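Local coordinates for protein spermidine N1-acetyltransferase (PDB 6DAU) that probably transfers an acetyl group from acetyl-CoA to the polyamines spermidine and spermine, as a dodecameric enzyme of the GNAT family, at residues N20-R25 and Q86-P91; Y30-P35 and N47-D52; E55-V60 and L70-E75. The protein carries 2 engineered substitutions. All blocks are in the same frame, centred on the assembly; numbering follows the deposited sequence.

Interaction 1 of 3, residues N20-R25 and Q86-P91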
loop_
_atom_site.group_PDB
_atom_site.type_symbol
_atom_site.label_atom_id
_atom_site.label_comp_id
_atom_site.label_asym_id
_atom_site.label_seq_id
_atom_site.Cartn_x
_atom_site.Cartn_y
_atom_site.Cartn_z
ATOM N N ASN C 20 -3.373 3.201 33.388
ATOM C CA ASN C 20 -3.071 3.513 34.793
ATOM C C ASN C 20 -3.303 2.310 35.702
ATOM O O ASN C 20 -2.560 2.134 36.648
ATOM C CB ASN C 20 -3.891 4.711 35.314
ATOM C CG ASN C 20 -3.452 6.024 34.727
ATOM O OD1 ASN C 20 -2.278 6.196 34.392
ATOM N ND2 ASN C 20 -4.392 6.980 34.617
ATOM N N LEU C 21 -4.318 1.496 35.401
ATOM C CA LEU C 21 -4.559 0.270 36.170
ATOM C C LEU C 21 -3.400 -0.732 36.171
ATOM O O LEU C 21 -3.242 -1.446 37.166
ATOM C CB LEU C 21 -5.856 -0.438 35.756
ATOM C CG LEU C 21 -7.191 0.120 36.245
ATOM C CD1 LEU C 21 -8.327 -0.696 35.638
ATOM C CD2 LEU C 21 -7.314 0.131 37.744
ATOM N N ASN C 22 -2.603 -0.780 35.097
ATOM C CA ASN C 22 -1.410 -1.651 35.056
ATOM C C ASN C 22 -0.180 -1.097 35.773
ATOM O O ASN C 22 0.653 -1.870 36.257
ATOM C CB ASN C 22 -0.992 -1.971 33.639
ATOM C CG ASN C 22 -2.147 -2.433 32.768
ATOM O OD1 ASN C 22 -2.980 -3.252 33.172
ATOM N ND2 ASN C 22 -2.180 -1.933 31.545
ATOM N N ASN C 23 -0.066 0.223 35.840
ATOM C CA ASN C 23 1.127 0.891 36.388
ATOM C C ASN C 23 1.402 0.558 37.864
ATOM O O ASN C 23 2.543 0.605 38.327
ATOM C CB ASN C 23 1.064 2.413 36.062
ATOM C CG ASN C 23 1.318 3.350 37.270
ATOM O OD1 ASN C 23 2.408 3.382 37.850
ATOM N ND2 ASN C 23 0.305 4.155 37.602
ATOM N N ASN C 24 0.338 0.209 38.582
ATOM C CA ASN C 24 0.414 -0.342 39.932
ATOM C C ASN C 24 1.062 -1.745 39.936
ATOM O O ASN C 24 1.975 -2.019 40.745
ATOM C CB ASN C 24 -1.003 -0.387 40.563
ATOM C CG ASN C 24 -1.018 0.075 42.020
ATOM O OD1 ASN C 24 -0.689 1.226 42.319
ATOM N ND2 ASN C 24 -1.411 -0.818 42.930
ATOM N N ARG C 25 0.634 -2.574 38.984
ATOM C CA ARG C 25 0.649 -4.024 39.128
ATOM C C ARG C 25 1.891 -4.916 38.982
ATOM O O ARG C 25 1.792 -6.118 39.273
ATOM C CB ARG C 25 -0.537 -4.601 38.354
ATOM C CG ARG C 25 -1.842 -4.555 39.151
ATOM C CD ARG C 25 -3.049 -4.625 38.259
ATOM N NE ARG C 25 -3.438 -5.974 37.830
ATOM C CZ ARG C 25 -3.159 -6.511 36.638
ATOM N NH1 ARG C 25 -2.434 -5.847 35.737
ATOM N NH2 ARG C 25 -3.596 -7.726 36.346
ATOM N N GLN C 86 -10.885 -11.847 34.195
ATOM C CA GLN C 86 -10.045 -11.113 35.139
ATOM C C GLN C 86 -10.810 -9.869 35.571
ATOM O O GLN C 86 -11.605 -9.294 34.805
ATOM C CB GLN C 86 -8.729 -10.694 34.492
ATOM C CG GLN C 86 -7.789 -11.874 34.205
ATOM C CD GLN C 86 -6.730 -11.604 33.126
ATOM O OE1 GLN C 86 -6.434 -10.452 32.791
ATOM N NE2 GLN C 86 -6.145 -12.688 32.576
ATOM N N ILE C 87 -10.544 -9.441 36.798
ATOM C CA ILE C 87 -11.087 -8.216 37.323
ATOM C C ILE C 87 -9.938 -7.391 37.939
ATOM O O ILE C 87 -9.075 -7.945 38.605
ATOM C CB ILE C 87 -12.223 -8.521 38.303
ATOM C CG1 ILE C 87 -12.850 -7.230 38.802
ATOM C CG2 ILE C 87 -11.743 -9.390 39.461
ATOM C CD1 ILE C 87 -13.954 -7.420 39.793
ATOM N N ILE C 88 -9.900 -6.087 37.672
ATOM C CA ILE C 88 -8.983 -5.191 38.380
ATOM C C ILE C 88 -9.828 -4.098 39.024
ATOM O O ILE C 88 -10.616 -3.431 38.335
ATOM C CB ILE C 88 -7.909 -4.543 37.461
ATOM C CG1 ILE C 88 -7.297 -5.568 36.485
ATOM C CG2 ILE C 88 -6.826 -3.899 38.314
ATOM C CD1 ILE C 88 -6.414 -5.013 35.378
ATOM N N ILE C 89 -9.685 -3.924 40.328
ATOM C CA ILE C 89 -10.311 -2.803 41.020
ATOM C C ILE C 89 -9.212 -1.795 41.309
ATOM O O ILE C 89 -8.151 -2.178 41.791
ATOM C CB ILE C 89 -11.017 -3.290 42.299
ATOM C CG1 ILE C 89 -12.136 -4.270 41.922
ATOM C CG2 ILE C 89 -11.570 -2.112 43.125
ATOM C CD1 ILE C 89 -12.557 -5.143 43.072
ATOM N N ALA C 90 -9.445 -0.528 40.976
ATOM C CA ALA C 90 -8.498 0.562 41.285
ATOM C C ALA C 90 -8.169 0.598 42.777
ATOM O O ALA C 90 -9.074 0.414 43.595
ATOM C CB ALA C 90 -9.045 1.912 40.824
ATOM N N PRO C 91 -6.880 0.803 43.135
ATOM C CA PRO C 91 -6.429 0.809 44.548
ATOM C C PRO C 91 -7.361 1.574 45.492
ATOM O O PRO C 91 -7.704 1.042 46.546
ATOM C CB PRO C 91 -5.059 1.507 44.477
ATOM C CG PRO C 91 -4.555 1.158 43.096
ATOM C CD PRO C 91 -5.757 1.060 42.198
#

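Interaction 2 of 3, residues Y30-P35 and N47-D52. Engineered in segment 30-35: Gln33 (natural residue Glu).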
loop_
_atom_site.group_PDB
_atom_site.type_symbol
_atom_site.label_atom_id
_atom_site.label_comp_id
_atom_site.label_asym_id
_atom_site.label_seq_id
_atom_site.Cartn_x
_atom_site.Cartn_y
_atom_site.Cartn_z
ATOM N N TYR C 30 -1.041 -7.393 28.273
ATOM C CA TYR C 30 -1.342 -7.823 26.925
ATOM C C TYR C 30 -2.663 -7.233 26.460
ATOM O O TYR C 30 -3.549 -6.977 27.262
ATOM C CB TYR C 30 -1.366 -9.363 26.830
ATOM C CG TYR C 30 -0.010 -9.981 27.137
ATOM C CD1 TYR C 30 0.387 -10.245 28.454
ATOM C CD2 TYR C 30 0.897 -10.281 26.100
ATOM C CE1 TYR C 30 1.665 -10.743 28.737
ATOM C CE2 TYR C 30 2.149 -10.829 26.365
ATOM C CZ TYR C 30 2.531 -11.036 27.677
ATOM O OH TYR C 30 3.776 -11.560 27.932
ATOM N N TRP C 31 -2.771 -6.998 25.153
ATOM C CA TRP C 31 -4.019 -6.536 24.527
ATOM C C TRP C 31 -4.192 -7.463 23.340
ATOM O O TRP C 31 -3.380 -7.439 22.419
ATOM C CB TRP C 31 -3.900 -5.080 24.045
ATOM C CG TRP C 31 -5.200 -4.445 23.712
ATOM C CD1 TRP C 31 -5.749 -4.259 22.444
ATOM C CD2 TRP C 31 -6.147 -3.902 24.639
ATOM N NE1 TRP C 31 -6.977 -3.640 22.555
ATOM C CE2 TRP C 31 -7.246 -3.414 23.883
ATOM C CE3 TRP C 31 -6.168 -3.777 26.039
ATOM C CZ2 TRP C 31 -8.368 -2.810 24.479
ATOM C CZ3 TRP C 31 -7.279 -3.142 26.649
ATOM C CH2 TRP C 31 -8.359 -2.667 25.858
ATOM N N PHE C 32 -5.222 -8.311 23.384
ATOM C CA PHE C 32 -5.437 -9.339 22.350
ATOM C C PHE C 32 -4.159 -10.128 22.106
ATOM O O PHE C 32 -3.761 -10.340 20.965
ATOM C CB PHE C 32 -6.019 -8.738 21.076
ATOM C CG PHE C 32 -7.439 -8.249 21.241
ATOM C CD1 PHE C 32 -7.714 -7.033 21.886
ATOM C CD2 PHE C 32 -8.518 -9.051 20.807
ATOM C CE1 PHE C 32 -9.039 -6.602 22.069
ATOM C CE2 PHE C 32 -9.829 -8.616 20.972
ATOM C CZ PHE C 32 -10.094 -7.394 21.629
ATOM N N GLN C 33 -3.522 -10.545 23.207
ATOM C CA GLN C 33 -2.298 -11.375 23.190
ATOM C C GLN C 33 -1.053 -10.625 22.708
ATOM O O GLN C 33 0.009 -11.217 22.565
ATOM C CB GLN C 33 -2.519 -12.687 22.400
ATOM C CG GLN C 33 -3.674 -13.585 22.882
ATOM C CD GLN C 33 -3.319 -14.443 24.115
ATOM O OE1 GLN C 33 -3.466 -13.984 25.257
ATOM N NE2 GLN C 33 -2.878 -15.706 23.884
ATOM N N GLU C 34 -1.173 -9.313 22.477
ATOM C CA GLU C 34 0.000 -8.502 22.097
ATOM C C GLU C 34 0.494 -7.739 23.333
ATOM O O GLU C 34 -0.309 -7.094 24.005
ATOM C CB GLU C 34 -0.337 -7.578 20.940
ATOM C CG GLU C 34 -1.012 -8.324 19.760
ATOM C CD GLU C 34 -0.683 -7.731 18.413
ATOM O OE1 GLU C 34 0.492 -7.735 18.071
ATOM O OE2 GLU C 34 -1.594 -7.265 17.696
ATOM N N PRO C 35 1.794 -7.859 23.670
ATOM C CA PRO C 35 2.343 -7.210 24.890
ATOM C C PRO C 35 2.451 -5.696 24.667
ATOM O O PRO C 35 2.600 -5.262 23.537
ATOM C CB PRO C 35 3.743 -7.841 25.021
ATOM C CG PRO C 35 4.155 -8.108 23.576
ATOM C CD PRO C 35 2.864 -8.487 22.845
ATOM N N ASN C 47 -6.762 0.407 18.374
ATOM C CA ASN C 47 -7.248 0.691 17.013
ATOM C C ASN C 47 -7.264 -0.564 16.143
ATOM O O ASN C 47 -8.187 -0.770 15.402
ATOM C CB ASN C 47 -6.423 1.784 16.309
ATOM C CG ASN C 47 -6.574 3.147 16.987
ATOM O OD1 ASN C 47 -7.572 3.431 17.647
ATOM N ND2 ASN C 47 -5.569 3.993 16.847
ATOM N N LYS C 48 -6.239 -1.407 16.273
ATOM C CA LYS C 48 -6.145 -2.592 15.452
ATOM C C LYS C 48 -7.247 -3.629 15.808
ATOM O O LYS C 48 -7.751 -4.323 14.928
ATOM C CB LYS C 48 -4.757 -3.192 15.635
ATOM C CG LYS C 48 -4.511 -4.463 14.829
ATOM C CD LYS C 48 -3.074 -4.933 15.112
ATOM C CE LYS C 48 -2.780 -6.266 14.430
ATOM N NZ LYS C 48 -1.450 -6.698 14.938
ATOM N N HIS C 49 -7.616 -3.734 17.084
ATOM C CA HIS C 49 -8.462 -4.852 17.502
ATOM C C HIS C 49 -9.878 -4.441 17.870
ATOM O O HIS C 49 -10.630 -5.246 18.436
ATOM C CB HIS C 49 -7.805 -5.611 18.660
ATOM C CG HIS C 49 -6.516 -6.301 18.294
ATOM N ND1 HIS C 49 -6.478 -7.539 17.686
ATOM C CD2 HIS C 49 -5.222 -5.923 18.467
ATOM C CE1 HIS C 49 -5.220 -7.891 17.486
ATOM N NE2 HIS C 49 -4.439 -6.929 17.959
ATOM N N ILE C 50 -10.267 -3.204 17.526
ATOM C CA ILE C 50 -11.541 -2.642 17.959
ATOM C C ILE C 50 -12.768 -3.529 17.647
ATOM O O ILE C 50 -13.705 -3.555 18.453
ATOM C CB ILE C 50 -11.708 -1.193 17.437
ATOM C CG1 ILE C 50 -12.975 -0.526 18.012
ATOM C CG2 ILE C 50 -11.707 -1.140 15.904
ATOM C CD1 ILE C 50 -13.017 0.990 17.886
ATOM N N HIS C 51 -12.762 -4.267 16.533
ATOM C CA HIS C 51 -13.918 -5.123 16.192
ATOM C C HIS C 51 -13.673 -6.596 16.476
ATOM O O HIS C 51 -14.463 -7.442 16.076
ATOM C CB HIS C 51 -14.290 -4.944 14.691
ATOM C CG HIS C 51 -14.718 -3.553 14.362
ATOM N ND1 HIS C 51 -15.921 -3.012 14.796
ATOM C CD2 HIS C 51 -14.083 -2.565 13.686
ATOM C CE1 HIS C 51 -16.009 -1.757 14.398
ATOM N NE2 HIS C 51 -14.905 -1.455 13.718
ATOM N N ASP C 52 -12.551 -6.901 17.103
ATOM C CA ASP C 52 -12.188 -8.283 17.343
ATOM C C ASP C 52 -12.924 -8.774 18.615
ATOM O O ASP C 52 -12.844 -8.138 19.685
ATOM C CB ASP C 52 -10.668 -8.381 17.470
ATOM C CG ASP C 52 -10.159 -9.819 17.592
ATOM O OD1 ASP C 52 -10.914 -10.759 17.972
ATOM O OD2 ASP C 52 -8.948 -10.013 17.343
#

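Interaction 3 of 3, residues E55-V60 and L70-E75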
loop_
_atom_site.group_PDB
_atom_site.type_symbol
_atom_site.label_atom_id
_atom_site.label_comp_id
_atom_site.label_asym_id
_atom_site.label_seq_id
_atom_site.Cartn_x
_atom_site.Cartn_y
_atom_site.Cartn_z
ATOM N N GLU C 55 -11.815 -10.893 22.766
ATOM C CA GLU C 55 -11.778 -10.298 24.109
ATOM C C GLU C 55 -12.866 -9.256 24.243
ATOM O O GLU C 55 -13.252 -8.614 23.246
ATOM C CB GLU C 55 -10.407 -9.667 24.434
ATOM C CG GLU C 55 -9.230 -10.602 24.169
ATOM C CD GLU C 55 -7.874 -10.105 24.612
ATOM O OE1 GLU C 55 -6.983 -10.974 24.722
ATOM O OE2 GLU C 55 -7.680 -8.874 24.864
ATOM N N ARG C 56 -13.366 -9.093 25.464
ATOM C CA ARG C 56 -14.430 -8.140 25.764
ATOM C C ARG C 56 -14.129 -7.491 27.114
ATOM O O ARG C 56 -13.766 -8.194 28.083
ATOM C CB ARG C 56 -15.798 -8.816 25.791
ATOM C CG ARG C 56 -16.297 -9.297 24.410
ATOM C CD ARG C 56 -17.553 -10.150 24.576
ATOM N NE ARG C 56 -17.893 -10.891 23.358
ATOM C CZ ARG C 56 -18.650 -10.413 22.365
ATOM N NH1 ARG C 56 -19.162 -9.197 22.442
ATOM N NH2 ARG C 56 -18.894 -11.135 21.292
ATOM N N ARG C 57 -14.269 -6.164 27.153
ATOM C CA ARG C 57 -13.896 -5.365 28.321
ATOM C C ARG C 57 -14.982 -4.394 28.710
ATOM O O ARG C 57 -15.649 -3.793 27.861
ATOM C CB ARG C 57 -12.584 -4.610 28.077
ATOM C CG ARG C 57 -11.386 -5.556 28.123
ATOM C CD ARG C 57 -10.071 -4.829 27.815
ATOM N NE ARG C 57 -8.962 -5.792 27.927
ATOM C CZ ARG C 57 -8.537 -6.576 26.929
ATOM N NH1 ARG C 57 -7.568 -7.433 27.147
ATOM N NH2 ARG C 57 -9.069 -6.502 25.707
ATOM N N PHE C 58 -15.159 -4.255 30.029
ATOM C CA PHE C 58 -16.202 -3.423 30.579
ATOM C C PHE C 58 -15.598 -2.591 31.675
ATOM O O PHE C 58 -14.931 -3.135 32.574
ATOM C CB PHE C 58 -17.366 -4.300 31.086
ATOM C CG PHE C 58 -18.008 -5.095 29.997
ATOM C CD1 PHE C 58 -18.973 -4.502 29.178
ATOM C CD2 PHE C 58 -17.572 -6.386 29.720
ATOM C CE1 PHE C 58 -19.533 -5.209 28.124
ATOM C CE2 PHE C 58 -18.122 -7.096 28.655
ATOM C CZ PHE C 58 -19.116 -6.522 27.868
ATOM N N VAL C 59 -15.775 -1.272 31.594
ATOM C CA VAL C 59 -15.301 -0.439 32.686
ATOM C C VAL C 59 -16.425 -0.284 33.700
ATOM O O VAL C 59 -17.599 -0.139 33.348
ATOM C CB VAL C 59 -14.604 0.884 32.277
ATOM C CG1 VAL C 59 -14.113 0.873 30.841
ATOM C CG2 VAL C 59 -15.445 2.108 32.554
ATOM N N VAL C 60 -16.051 -0.369 34.966
ATOM C CA VAL C 60 -16.988 -0.291 36.059
ATOM C C VAL C 60 -17.008 1.155 36.557
ATOM O O VAL C 60 -15.958 1.726 36.856
ATOM C CB VAL C 60 -16.588 -1.273 37.181
ATOM C CG1 VAL C 60 -17.539 -1.172 38.375
ATOM C CG2 VAL C 60 -16.519 -2.703 36.646
ATOM N N LEU C 70 -12.115 -2.647 36.168
ATOM C CA LEU C 70 -12.239 -3.268 34.855
ATOM C C LEU C 70 -12.639 -4.756 34.970
ATOM O O LEU C 70 -12.092 -5.477 35.814
ATOM C CB LEU C 70 -10.909 -3.135 34.135
ATOM C CG LEU C 70 -10.734 -3.778 32.749
ATOM C CD1 LEU C 70 -11.535 -2.993 31.720
ATOM C CD2 LEU C 70 -9.254 -3.814 32.389
ATOM N N VAL C 71 -13.605 -5.167 34.156
ATOM C CA VAL C 71 -13.947 -6.577 33.965
ATOM C C VAL C 71 -13.487 -6.964 32.552
ATOM O O VAL C 71 -13.818 -6.271 31.574
ATOM C CB VAL C 71 -15.470 -6.772 34.129
ATOM C CG1 VAL C 71 -15.913 -8.106 33.587
ATOM C CG2 VAL C 71 -15.832 -6.674 35.620
ATOM N N GLU C 72 -12.702 -8.029 32.457
ATOM C CA GLU C 72 -12.079 -8.474 31.208
ATOM C C GLU C 72 -12.448 -9.941 30.956
ATOM O O GLU C 72 -12.222 -10.783 31.825
ATOM C CB GLU C 72 -10.565 -8.466 31.321
ATOM C CG GLU C 72 -9.817 -7.190 31.157
ATOM C CD GLU C 72 -8.329 -7.431 30.879
ATOM O OE1 GLU C 72 -7.705 -6.523 30.302
ATOM O OE2 GLU C 72 -7.772 -8.521 31.158
ATOM N N LEU C 73 -12.960 -10.236 29.764
ATOM C CA LEU C 73 -13.026 -11.602 29.287
ATOM C C LEU C 73 -12.054 -11.729 28.131
ATOM O O LEU C 73 -12.103 -10.937 27.180
ATOM C CB LEU C 73 -14.438 -11.961 28.816
ATOM C CG LEU C 73 -15.628 -11.848 29.794
ATOM C CD1 LEU C 73 -16.892 -12.214 29.036
ATOM C CD2 LEU C 73 -15.431 -12.764 30.982
ATOM N N ILE C 74 -11.133 -12.683 28.235
ATOM C CA ILE C 74 -10.163 -12.934 27.183
ATOM C C ILE C 74 -10.208 -14.394 26.742
ATOM O O ILE C 74 -10.894 -15.205 27.377
ATOM C CB ILE C 74 -8.736 -12.484 27.591
ATOM C CG1 ILE C 74 -8.111 -13.368 28.678
ATOM C CG2 ILE C 74 -8.735 -10.990 27.996
ATOM C CD1 ILE C 74 -6.624 -13.059 28.921
ATOM N N GLU C 75 -9.518 -14.720 25.640
ATOM C CA GLU C 75 -9.480 -16.070 25.102
ATOM C C GLU C 75 -10.876 -16.619 24.878
ATOM O O GLU C 75 -11.097 -17.798 25.091
ATOM C CB GLU C 75 -8.716 -17.017 26.075
ATOM C CG GLU C 75 -7.282 -16.564 26.331
ATOM C CD GLU C 75 -6.321 -17.392 25.508
ATOM O OE1 GLU C 75 -6.280 -18.602 25.814
ATOM O OE2 GLU C 75 -5.602 -16.914 24.577
HETATM O O HOH W 1 -7.469 -13.416 24.142
#

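Interaction 1 of 3, residues N20-R25 and Q86-P91
A bend at chi3 (82°) in the side chain of Arg25 lays its guanidinium against Ile88, where CG1, anti to the carbonyl carbon and beside the backbone N (chi1 -44°), places CD1 over the planar group. The methyl sits over its centre, with Ile88 CD1 3.8 Å from Arg25 CZ, while the CG2 branch of the same isoleucine touches the aliphatic part of the arginine, CG2 to CD at 3.8 Å. A branched residue can thus offer one methyl to the charged head and another to the stem. Leu21, buried on helix 15-24, packs its CD2 on Ile88 CG2 at 4.1 Å and on Ala90, 3.8 Å from Ala90 CA and 4.0 Å from Ala90 CB; the small alanine lets the helix approach closely here. In the GNAT fold this joins an N-terminal helix to strand 82-89 and the loop that follows it, the two segment axes crossing almost at a right angle (87°) and 9.7 Å apart. Leu21 also packs on Leu70 of the adjoining strand. At the exposed margin the amide of Asn24 slides past the ring of Pro91, ND2 to CG at 3.7 Å, without a hydrogen bond. Asn22 ND2 hydrogen-bonds to Tyr36 OH.

Interaction 2 of 3, residues Y30-P35 and N47-D52
A tight hairpin, turning through a type I' beta turn from Trp31 to Glu34, meets the C-terminal end of helix 39-49. Glu34 OE2 is held by two donors: Lys48 NZ at 2.8 Å, a salt bridge using the syn lone pair, and His49 NE2 at 2.9 Å, on the anti lone pair. The histidine bond is nearly straight (168°) and lies in the imidazole plane, while the carboxylate stands almost perpendicular to that ring. Lys48 suits its place because its fully extended chain, with CG anti to the backbone N (chi1 180°), spans the distance from the helix to the carboxylate. The rings of Phe32 and His49 are almost parallel (3°) but displaced, with little overlap, so each CB lies over the other's ring: Phe32 CB is 3.6 Å from the His49 centroid, and His49 CB 3.7 Å from that of Phe32. The imidazole is fixed by a bond at its edge and a CH-pi contact on one face, with Lys48 CG over the opposite one. Asp52 O meets the rim of the phenyl ring, 3.3 Å from Phe32 CE2. Trp31 packs on Leu42, Leu45 and Tyr46 of helix 39-49, and Phe32 N hydrogen-bonds to Glu55 OE2 just before strand 56-61.

Interaction 3 of 3, residues E55-V60 and L70-E75
Arg57 binds two glutamates at once, Glu55, just before its own strand, and Glu72 across the strand pair. Arg57 NE donates to Glu72 OE1 at 2.8 Å and 163°, close to the guanidinium plane but 52° above that of the carboxylate; NH1 adds a weak bond to the same oxygen. Glu55 OE2 is gripped end-on by NH1 and NH2 of Arg57, at 2.7 and 2.9 Å. This network lies on one face of an antiparallel beta hairpin, strands 56-61 and 67-77, in the central sheet of the GNAT fold. Arginine fits here because its chain, extended from CG to NE, runs beside Glu72 and still offers its far end to Glu55. The positive charge shared between the buried carboxylates probably offsets part of their negative charge and favours their ionised forms. Trp31 makes a cation-pi contact with Arg57.

The backbones are joined at two hydrogen-bonded pairs, Arg56 with Leu73 and Phe58 with Val71; Leu73 N reaches Arg56 O at 2.8 Å. On the face bearing these four residues, Val71 CG2 meets Val60 CG2 at 4.2 Å, and helix 98-112 packs against Val71 and Leu73. Arg56 turns its charged end from the strand partner toward Tyr78 and toward Glu37 of the second subunit. On the arginine face, Leu70 CD1 lies near Arg57 CB and Phe58 O. Ile74, with CG1 between the backbone N and the carbonyl carbon (chi1 70°), presents CG2 to the flank of Glu55, 3.6 Å from its CD. Beyond it, a water donates to Glu55 OE1 at 2.6 Å and accepts from Glu75 N at 2.9 Å.

Overall arrangement
Along the chain, interaction 1 brackets the other two: its helix 15-24 precedes both, and its strand 82-89 follows both. Interaction 2 closes before interaction 3 begins. Interactions 1 and 3 meet in the central sheet, where strands 67-77 and 82-89 are neighbours joined by backbone bonds; their centres lie about 13 Å apart. Interaction 2 is about 12 Å from interaction 3 and about 18 Å from interaction 1, centre to centre. It touches interaction 3 alone, with Trp31 and Phe32 packed on Arg57. The hairpin and helices 15-24 and 39-49 are tied to the sheet, while 47-52 and 55-60 reach one neighbouring subunit, and 30-35 and 70-75 another, linking the fold to dodecamer assembly.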